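PDB 3M1G: putative glutathione S-transferase from Corynebacterium glutamicum, which probably acts as a glutathione transferase of the ECM4-like, omega-related group, with a thioredoxin-like domain and a helical C-terminal domain. Local coordinates for residues R191-R202 and A215-L226. Residues are numbered along the deposited sequence; the frame is centred on the assembly and turned at random.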
loop_
_atom_site.group_PDB
_atom_site.type_symbol
_atom_site.label_atom_id
_atom_site.label_comp_id
_atom_site.label_asym_id
_atom_site.label_seq_id
_atom_site.Cartn_x
_atom_site.Cartn_y
_atom_site.Cartn_z
ATOM N N ARG A 191 -20.023 -15.133 5.734
ATOM C CA ARG A 191 -19.787 -13.721 5.544
ATOM C C ARG A 191 -18.301 -13.469 5.240
ATOM O O ARG A 191 -17.977 -12.747 4.315
ATOM C CB ARG A 191 -20.233 -12.919 6.754
ATOM C CG ARG A 191 -20.243 -11.385 6.507
ATOM C CD ARG A 191 -20.917 -10.638 7.633
ATOM N NE ARG A 191 -20.891 -9.191 7.400
ATOM C CZ ARG A 191 -21.210 -8.276 8.312
ATOM N NH1 ARG A 191 -21.608 -8.639 9.504
ATOM N NH2 ARG A 191 -21.161 -6.986 8.010
ATOM N N ILE A 192 -17.395 -14.111 5.973
ATOM C CA ILE A 192 -15.972 -13.944 5.690
ATOM C C ILE A 192 -15.626 -14.446 4.284
ATOM O O ILE A 192 -14.886 -13.799 3.518
ATOM C CB ILE A 192 -15.127 -14.626 6.751
ATOM C CG1 ILE A 192 -15.247 -13.860 8.073
ATOM C CG2 ILE A 192 -13.653 -14.763 6.308
ATOM C CD1 ILE A 192 -14.597 -14.619 9.292
ATOM N N PHE A 193 -16.209 -15.565 3.891
ATOM C CA PHE A 193 -15.922 -16.107 2.578
ATOM C C PHE A 193 -16.346 -15.170 1.416
ATOM O O PHE A 193 -15.559 -14.910 0.533
ATOM C CB PHE A 193 -16.627 -17.441 2.393
ATOM C CG PHE A 193 -16.509 -17.977 1.033
ATOM C CD1 PHE A 193 -15.275 -18.401 0.559
ATOM C CD2 PHE A 193 -17.614 -18.064 0.207
ATOM C CE1 PHE A 193 -15.158 -18.919 -0.728
ATOM C CE2 PHE A 193 -17.509 -18.585 -1.098
ATOM C CZ PHE A 193 -16.285 -18.991 -1.568
ATOM N N THR A 194 -17.587 -14.725 1.389
ATOM C CA THR A 194 -18.049 -13.932 0.267
ATOM C C THR A 194 -17.479 -12.498 0.285
ATOM O O THR A 194 -17.179 -11.934 -0.759
ATOM C CB THR A 194 -19.605 -13.903 0.151
ATOM O OG1 THR A 194 -20.177 -13.269 1.301
ATOM C CG2 THR A 194 -20.201 -15.342 -0.016
ATOM N N GLU A 195 -17.314 -11.900 1.457
ATOM C CA GLU A 195 -16.946 -10.471 1.510
ATOM C C GLU A 195 -15.447 -10.214 1.698
ATOM O O GLU A 195 -14.977 -9.121 1.379
ATOM C CB GLU A 195 -17.697 -9.803 2.640
ATOM C CG GLU A 195 -19.177 -10.065 2.660
ATOM C CD GLU A 195 -19.863 -9.749 1.336
ATOM O OE1 GLU A 195 -19.922 -8.533 0.971
ATOM O OE2 GLU A 195 -20.367 -10.715 0.692
ATOM N N VAL A 196 -14.703 -11.202 2.209
ATOM C CA VAL A 196 -13.274 -11.056 2.528
ATOM C C VAL A 196 -12.402 -12.033 1.745
ATOM O O VAL A 196 -11.557 -11.570 0.943
ATOM C CB VAL A 196 -13.034 -11.176 4.031
ATOM C CG1 VAL A 196 -11.541 -11.017 4.382
ATOM C CG2 VAL A 196 -13.919 -10.093 4.782
ATOM N N ASN A 197 -12.578 -13.363 1.942
ATOM C CA ASN A 197 -11.758 -14.341 1.246
ATOM C C ASN A 197 -11.851 -14.179 -0.263
ATOM O O ASN A 197 -10.826 -14.134 -0.938
ATOM C CB ASN A 197 -12.124 -15.835 1.558
ATOM C CG ASN A 197 -12.018 -16.217 3.030
ATOM O OD1 ASN A 197 -12.837 -17.007 3.484
ATOM N ND2 ASN A 197 -11.011 -15.691 3.785
ATOM N N ASN A 198 -13.072 -14.162 -0.796
ATOM C CA ASN A 198 -13.294 -13.862 -2.181
ATOM C C ASN A 198 -13.290 -12.386 -2.484
ATOM O O ASN A 198 -13.095 -12.000 -3.623
ATOM C CB ASN A 198 -14.678 -14.337 -2.620
ATOM C CG ASN A 198 -14.651 -15.687 -3.207
ATOM O OD1 ASN A 198 -13.607 -16.154 -3.674
ATOM N ND2 ASN A 198 -15.811 -16.338 -3.230
ATOM N N GLY A 199 -13.629 -11.588 -1.480
ATOM C CA GLY A 199 -13.739 -10.126 -1.596
ATOM C C GLY A 199 -12.498 -9.461 -2.164
ATOM O O GLY A 199 -12.611 -8.531 -2.967
ATOM N N VAL A 200 -11.317 -9.924 -1.736
ATOM C CA VAL A 200 -10.073 -9.390 -2.275
ATOM C C VAL A 200 -9.921 -9.686 -3.779
ATOM O O VAL A 200 -9.479 -8.798 -4.542
ATOM C CB VAL A 200 -8.832 -9.796 -1.451
ATOM C CG1 VAL A 200 -8.938 -9.223 -0.010
ATOM C CG2 VAL A 200 -8.578 -11.350 -1.443
ATOM N N TYR A 201 -10.295 -10.896 -4.211
ATOM C CA TYR A 201 -10.212 -11.307 -5.618
ATOM C C TYR A 201 -11.194 -10.524 -6.494
ATOM O O TYR A 201 -10.836 -10.062 -7.582
ATOM C CB TYR A 201 -10.432 -12.840 -5.774
ATOM C CG TYR A 201 -9.248 -13.607 -5.285
ATOM C CD1 TYR A 201 -8.160 -13.815 -6.099
ATOM C CD2 TYR A 201 -9.182 -14.078 -3.979
ATOM C CE1 TYR A 201 -7.037 -14.468 -5.640
ATOM C CE2 TYR A 201 -8.060 -14.712 -3.517
ATOM C CZ TYR A 201 -6.990 -14.885 -4.355
ATOM O OH TYR A 201 -5.875 -15.525 -3.892
ATOM N N ARG A 202 -12.415 -10.330 -6.012
ATOM C CA ARG A 202 -13.405 -9.527 -6.737
ATOM C C ARG A 202 -12.932 -8.053 -6.901
ATOM O O ARG A 202 -13.216 -7.391 -7.917
ATOM C CB ARG A 202 -14.735 -9.607 -5.985
ATOM C CG ARG A 202 -16.018 -9.299 -6.807
ATOM C CD ARG A 202 -17.286 -10.017 -6.186
ATOM N NE ARG A 202 -17.305 -9.609 -4.798
ATOM C CZ ARG A 202 -17.370 -10.403 -3.726
ATOM N NH1 ARG A 202 -17.608 -11.713 -3.812
ATOM N NH2 ARG A 202 -17.265 -9.837 -2.532
ATOM N N ALA A 215 -16.854 -3.776 -5.131
ATOM C CA ALA A 215 -16.169 -4.823 -4.454
ATOM C C ALA A 215 -15.362 -4.268 -3.272
ATOM O O ALA A 215 -15.347 -4.851 -2.189
ATOM C CB ALA A 215 -15.278 -5.574 -5.432
ATOM N N TYR A 216 -14.726 -3.114 -3.477
ATOM C CA TYR A 216 -13.950 -2.477 -2.425
ATOM C C TYR A 216 -14.823 -2.098 -1.232
ATOM O O TYR A 216 -14.432 -2.305 -0.065
ATOM C CB TYR A 216 -13.222 -1.254 -3.003
ATOM C CG TYR A 216 -12.556 -0.316 -2.056
ATOM C CD1 TYR A 216 -13.286 0.626 -1.378
ATOM C CD2 TYR A 216 -11.173 -0.330 -1.888
ATOM C CE1 TYR A 216 -12.683 1.556 -0.543
ATOM C CE2 TYR A 216 -10.544 0.577 -1.030
ATOM C CZ TYR A 216 -11.316 1.514 -0.376
ATOM O OH TYR A 216 -10.745 2.429 0.437
ATOM N N LYS A 217 -15.980 -1.528 -1.526
ATOM C CA LYS A 217 -16.894 -1.126 -0.498
ATOM C C LYS A 217 -17.307 -2.338 0.324
ATOM O O LYS A 217 -17.263 -2.289 1.533
ATOM C CB LYS A 217 -18.134 -0.482 -1.110
ATOM C CG LYS A 217 -18.995 0.288 -0.133
ATOM C CD LYS A 217 -20.331 0.664 -0.809
ATOM C CE LYS A 217 -21.177 1.606 0.032
ATOM N NZ LYS A 217 -22.611 1.664 -0.509
ATOM N N ARG A 218 -17.678 -3.423 -0.342
ATOM C CA ARG A 218 -18.049 -4.658 0.362
ATOM C C ARG A 218 -16.928 -5.191 1.242
ATOM O O ARG A 218 -17.155 -5.590 2.385
ATOM C CB ARG A 218 -18.521 -5.736 -0.626
ATOM C CG ARG A 218 -19.964 -5.501 -1.123
ATOM C CD ARG A 218 -20.341 -6.483 -2.234
ATOM N NE ARG A 218 -20.347 -7.893 -1.783
ATOM C CZ ARG A 218 -20.601 -8.929 -2.584
ATOM N NH1 ARG A 218 -20.819 -8.739 -3.877
ATOM N NH2 ARG A 218 -20.606 -10.153 -2.113
ATOM N N LEU A 219 -15.709 -5.192 0.725
ATOM C CA LEU A 219 -14.577 -5.713 1.486
ATOM C C LEU A 219 -14.410 -4.932 2.795
ATOM O O LEU A 219 -14.213 -5.515 3.871
ATOM C CB LEU A 219 -13.290 -5.641 0.647
ATOM C CG LEU A 219 -11.972 -5.930 1.337
ATOM C CD1 LEU A 219 -11.894 -7.386 1.800
ATOM C CD2 LEU A 219 -10.771 -5.591 0.394
ATOM N N TRP A 220 -14.502 -3.615 2.712
ATOM C CA TRP A 220 -14.227 -2.791 3.886
ATOM C C TRP A 220 -15.350 -2.744 4.919
ATOM O O TRP A 220 -15.072 -2.578 6.112
ATOM C CB TRP A 220 -13.705 -1.376 3.457
ATOM C CG TRP A 220 -12.266 -1.543 3.039
ATOM C CD1 TRP A 220 -11.775 -1.617 1.760
ATOM C CD2 TRP A 220 -11.159 -1.754 3.898
ATOM N NE1 TRP A 220 -10.435 -1.876 1.784
ATOM C CE2 TRP A 220 -10.026 -1.970 3.080
ATOM C CE3 TRP A 220 -11.002 -1.774 5.288
ATOM C CZ2 TRP A 220 -8.767 -2.166 3.600
ATOM C CZ3 TRP A 220 -9.738 -1.996 5.809
ATOM C CH2 TRP A 220 -8.644 -2.193 4.968
ATOM N N VAL A 221 -16.599 -2.883 4.479
ATOM C CA VAL A 221 -17.723 -3.087 5.408
ATOM C C VAL A 221 -17.425 -4.361 6.235
ATOM O O VAL A 221 -17.574 -4.353 7.465
ATOM C CB VAL A 221 -19.085 -3.253 4.666
ATOM C CG1 VAL A 221 -20.129 -3.880 5.571
ATOM C CG2 VAL A 221 -19.626 -1.874 4.104
ATOM N N ALA A 222 -16.958 -5.419 5.581
ATOM C CA ALA A 222 -16.684 -6.659 6.300
ATOM C C ALA A 222 -15.435 -6.562 7.186
ATOM O O ALA A 222 -15.444 -7.052 8.317
ATOM C CB ALA A 222 -16.572 -7.857 5.335
ATOM N N LEU A 223 -14.354 -5.956 6.696
ATOM C CA LEU A 223 -13.163 -5.782 7.555
ATOM C C LEU A 223 -13.462 -4.903 8.776
ATOM O O LEU A 223 -12.945 -5.139 9.891
ATOM C CB LEU A 223 -11.971 -5.248 6.759
ATOM C CG LEU A 223 -11.353 -6.199 5.708
ATOM C CD1 LEU A 223 -10.256 -5.482 4.858
ATOM C CD2 LEU A 223 -10.785 -7.489 6.325
ATOM N N ASP A 224 -14.326 -3.900 8.608
ATOM C CA ASP A 224 -14.690 -3.065 9.768
ATOM C C ASP A 224 -15.564 -3.853 10.761
ATOM O O ASP A 224 -15.465 -3.660 11.968
ATOM C CB ASP A 224 -15.442 -1.796 9.326
ATOM C CG ASP A 224 -14.512 -0.733 8.728
ATOM O OD1 ASP A 224 -13.288 -0.721 9.028
ATOM O OD2 ASP A 224 -15.013 0.098 7.935
ATOM N N TRP A 225 -16.439 -4.716 10.240
ATOM C CA TRP A 225 -17.198 -5.638 11.086
ATOM C C TRP A 225 -16.231 -6.566 11.855
ATOM O O TRP A 225 -16.398 -6.761 13.054
ATOM C CB TRP A 225 -18.177 -6.477 10.245
ATOM C CG TRP A 225 -18.572 -7.782 10.859
ATOM C CD1 TRP A 225 -19.272 -7.961 12.024
ATOM C CD2 TRP A 225 -18.339 -9.088 10.328
ATOM N NE1 TRP A 225 -19.432 -9.295 12.260
ATOM C CE2 TRP A 225 -18.875 -10.009 11.239
ATOM C CE3 TRP A 225 -17.704 -9.573 9.179
ATOM C CZ2 TRP A 225 -18.813 -11.393 11.037
ATOM C CZ3 TRP A 225 -17.649 -10.967 8.974
ATOM C CH2 TRP A 225 -18.177 -11.843 9.901
ATOM N N LEU A 226 -15.233 -7.123 11.180
ATOM C CA LEU A 226 -14.295 -8.025 11.870
ATOM C C LEU A 226 -13.474 -7.297 12.956
ATOM O O LEU A 226 -13.243 -7.815 14.063
ATOM C CB LEU A 226 -13.366 -8.722 10.872
ATOM C CG LEU A 226 -14.042 -9.749 9.978
ATOM C CD1 LEU A 226 -13.098 -10.208 8.877
ATOM C CD2 LEU A 226 -14.557 -10.957 10.790
HETATM O O HOH W 1 -19.717 -6.645 2.792
HETATM O O HOH W 2 -15.410 -7.605 -2.341
#
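E195 and R218 form a side-on salt bridge with nearly coplanar groups. R218 NE gives an almost straight bond to E195 OE1, and R218 NH2 bonds to E195 OE2, both at 2.9 Å. The E195 chain bends at chi2 (-53°), which turns its carboxylate toward the R218 guanidinium. T194 OG1 donates to the anti lone pair of E195 OE2, so that oxygen is gripped twice. A water links E195 OE1 to R218 O.

There are two flat stacks. One lies on R218 itself, the other is at the W225 end. The R202 guanidinium lies on that of R218, planes 10° apart, while its NH1 and NH2 both hold T194 O. The nearby E195 carboxylate probably offsets the like charges. A second water joins R202 NH2 to G199 O and A215 O. Further along, the extended R191 chain runs over one face of W225. Its CD sits 3.6 Å from the centroid of the six-membered ring, and its guanidinium covers the five-membered ring as a cation-pi pair.

The apolar layer centres on V196. Its CG2 meets A222 CB at 3.5 Å, and its CG1 faces L223 CD2. The backbone is close too: L219 CA lies 3.4 Å from E195 O in a CA-H...O contact.

The segments 191-197 and 215-226 cross at -129°, on helices 182-197 and 209-229 of the helical C-terminal domain. Helix 243-253 packs against I192, V196, V200 and L226, and Y201, the predicted proton donor/acceptor, touches P71 of helix 71-83.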